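Local coordinates for protein acetyl-CoA acetyltransferase (Elizabethkingia anophelis NUHP1, PDB 6BN2) that probably condenses two molecules of acetyl-CoA into acetoacetyl-CoA, or runs the reverse cleavage, as a member of the thiolase family, at residues M9-F13 against V110-E116. Sequence-based numbering, arbitrary orientation.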
loop_
_atom_site.group_PDB
_atom_site.type_symbol
_atom_site.label_atom_id
_atom_site.label_comp_id
_atom_site.label_asym_id
_atom_site.label_seq_id
_atom_site.Cartn_x
_atom_site.Cartn_y
_atom_site.Cartn_z
ATOM N N MET A 9 -0.361 6.913 26.077
ATOM C CA MET A 9 -0.602 7.039 24.644
ATOM C C MET A 9 -2.018 7.564 24.377
ATOM O O MET A 9 -2.958 7.179 25.075
ATOM C CB MET A 9 -0.396 5.688 23.946
ATOM C CG MET A 9 0.155 5.778 22.526
ATOM S SD MET A 9 1.939 6.072 22.442
ATOM C CE MET A 9 2.576 4.617 23.276
ATOM N N LYS A 10 -2.152 8.440 23.372
ATOM C CA LYS A 10 -3.450 8.972 22.966
ATOM C C LYS A 10 -4.433 7.852 22.666
ATOM O O LYS A 10 -4.086 6.850 22.036
ATOM C CB LYS A 10 -3.315 9.822 21.699
ATOM C CG LYS A 10 -2.879 11.242 21.879
ATOM C CD LYS A 10 -3.064 11.977 20.569
ATOM C CE LYS A 10 -2.437 13.349 20.620
ATOM N NZ LYS A 10 -2.800 14.142 19.419
ATOM N N GLU A 11 -5.681 8.055 23.058
ATOM C CA GLU A 11 -6.731 7.144 22.637
ATOM C C GLU A 11 -7.126 7.418 21.190
ATOM O O GLU A 11 -6.971 8.532 20.678
ATOM C CB GLU A 11 -7.954 7.284 23.546
ATOM C CG GLU A 11 -7.699 6.898 24.988
ATOM C CD GLU A 11 -8.845 7.303 25.895
ATOM O OE1 GLU A 11 -9.168 8.511 25.945
ATOM O OE2 GLU A 11 -9.428 6.415 26.547
ATOM N N VAL A 12 -7.636 6.384 20.526
ATOM C CA VAL A 12 -8.120 6.486 19.157
ATOM C C VAL A 12 -9.546 5.982 19.130
ATOM O O VAL A 12 -9.811 4.848 19.546
ATOM C CB VAL A 12 -7.263 5.668 18.176
ATOM C CG1 VAL A 12 -7.716 5.939 16.732
ATOM C CG2 VAL A 12 -5.797 6.017 18.381
ATOM N N PHE A 13 -10.451 6.813 18.640
ATOM C CA PHE A 13 -11.867 6.483 18.592
ATOM C C PHE A 13 -12.346 6.345 17.160
ATOM O O PHE A 13 -11.845 7.012 16.256
ATOM C CB PHE A 13 -12.681 7.561 19.291
ATOM C CG PHE A 13 -12.426 7.627 20.751
ATOM C CD1 PHE A 13 -13.175 6.844 21.625
ATOM C CD2 PHE A 13 -11.422 8.439 21.259
ATOM C CE1 PHE A 13 -12.932 6.885 22.987
ATOM C CE2 PHE A 13 -11.177 8.481 22.619
ATOM C CZ PHE A 13 -11.934 7.706 23.482
ATOM N N VAL A 110 -2.559 8.523 14.567
ATOM C CA VAL A 110 -3.149 9.293 15.666
ATOM C C VAL A 110 -2.290 9.173 16.926
ATOM O O VAL A 110 -1.976 10.176 17.582
ATOM C CB VAL A 110 -4.602 8.849 15.940
ATOM C CG1 VAL A 110 -5.197 9.628 17.150
ATOM C CG2 VAL A 110 -5.483 9.073 14.709
ATOM N N LYS A 111 -1.898 7.944 17.284
ATOM C CA LYS A 111 -1.115 7.748 18.505
ATOM C C LYS A 111 0.251 8.419 18.424
ATOM O O LYS A 111 0.787 8.863 19.452
ATOM C CB LYS A 111 -0.961 6.248 18.789
ATOM C CG LYS A 111 -2.263 5.598 19.189
ATOM C CD LYS A 111 -2.213 4.083 19.148
ATOM C CE LYS A 111 -1.337 3.497 20.228
ATOM N NZ LYS A 111 -1.539 2.003 20.269
ATOM N N ALA A 112 0.829 8.496 17.224
ATOM C CA ALA A 112 2.128 9.125 17.030
ATOM C C ALA A 112 2.053 10.639 17.093
ATOM O O ALA A 112 3.101 11.292 17.035
ATOM C CB ALA A 112 2.730 8.695 15.689
ATOM N N GLY A 113 0.850 11.198 17.187
ATOM C CA GLY A 113 0.646 12.623 17.317
ATOM C C GLY A 113 0.508 13.378 16.018
ATOM O O GLY A 113 0.429 14.612 16.046
ATOM N N ASP A 114 0.448 12.683 14.883
ATOM C CA ASP A 114 0.586 13.358 13.600
ATOM C C ASP A 114 -0.732 13.811 13.004
ATOM O O ASP A 114 -0.747 14.789 12.243
ATOM C CB ASP A 114 1.291 12.447 12.598
ATOM C CG ASP A 114 2.721 12.209 12.972
ATOM O OD1 ASP A 114 3.422 13.210 13.212
ATOM O OD2 ASP A 114 3.125 11.029 13.037
ATOM N N VAL A 115 -1.836 13.129 13.311
ATOM C CA VAL A 115 -3.144 13.533 12.800
ATOM C C VAL A 115 -4.171 13.434 13.918
ATOM O O VAL A 115 -4.031 12.632 14.850
ATOM C CB VAL A 115 -3.610 12.677 11.603
ATOM C CG1 VAL A 115 -2.614 12.794 10.417
ATOM C CG2 VAL A 115 -3.795 11.231 12.042
ATOM N N GLU A 116 -5.219 14.255 13.803
ATOM C CA GLU A 116 -6.355 14.225 14.719
ATOM C C GLU A 116 -7.589 13.576 14.111
ATOM O O GLU A 116 -8.481 13.162 14.856
ATOM C CB GLU A 116 -6.721 15.647 15.160
ATOM C CG GLU A 116 -5.567 16.399 15.818
ATOM C CD GLU A 116 -5.241 15.867 17.194
ATOM O OE1 GLU A 116 -6.143 15.857 18.084
ATOM O OE2 GLU A 116 -4.077 15.472 17.394
HETATM O O HOH W 1 -2.588 12.800 17.268
HETATM O O HOH W 2 -5.048 15.221 20.513
HETATM O O HOH W 3 0.078 9.328 21.952
#
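Three partners grip the ammonium group of Lys10: Glu116 OE2, in a salt bridge to NZ of 2.7 Å, and two waters. The grip illustrates how one long side chain can tie the first modelled residues to the turn that follows a helix. Beyond CG the lysine runs extended, its Lys10 CD passing 3.7 Å from Val110 O, and its side chain meets that of Glu116 at about a right angle. One water accepts from Lys10 NZ and donates to Glu116 OE1, adding a water-mediated path to the other carboxylate oxygen; the second accepts from NZ and lies within hydrogen-bonding distance of the carbonyl oxygens of Val110 and Val115, though it may not donate to both at once. Ser268 also bonds Glu116 OE1, which helps fix the carboxylate. A third water links Lys10 N, at 2.8 Å, with Lys111 O. Beside these polar links, Val12 CG2 packs on Lys111 CG (3.6 Å) and Val110 CG1 (3.9 Å), while Met9 CG rests on Lys111 CE. A bend at chi3 (69°) turns the end of Lys111, whose NZ bonds Tyr286. A Schellman motif at Gly113, with positive phi and its N bonded to Val110 O, ends helix 98-111, which packs against central strand 12-24 of the mixed sheet, as in the layered alpha-beta-alpha-beta-alpha thiolase fold.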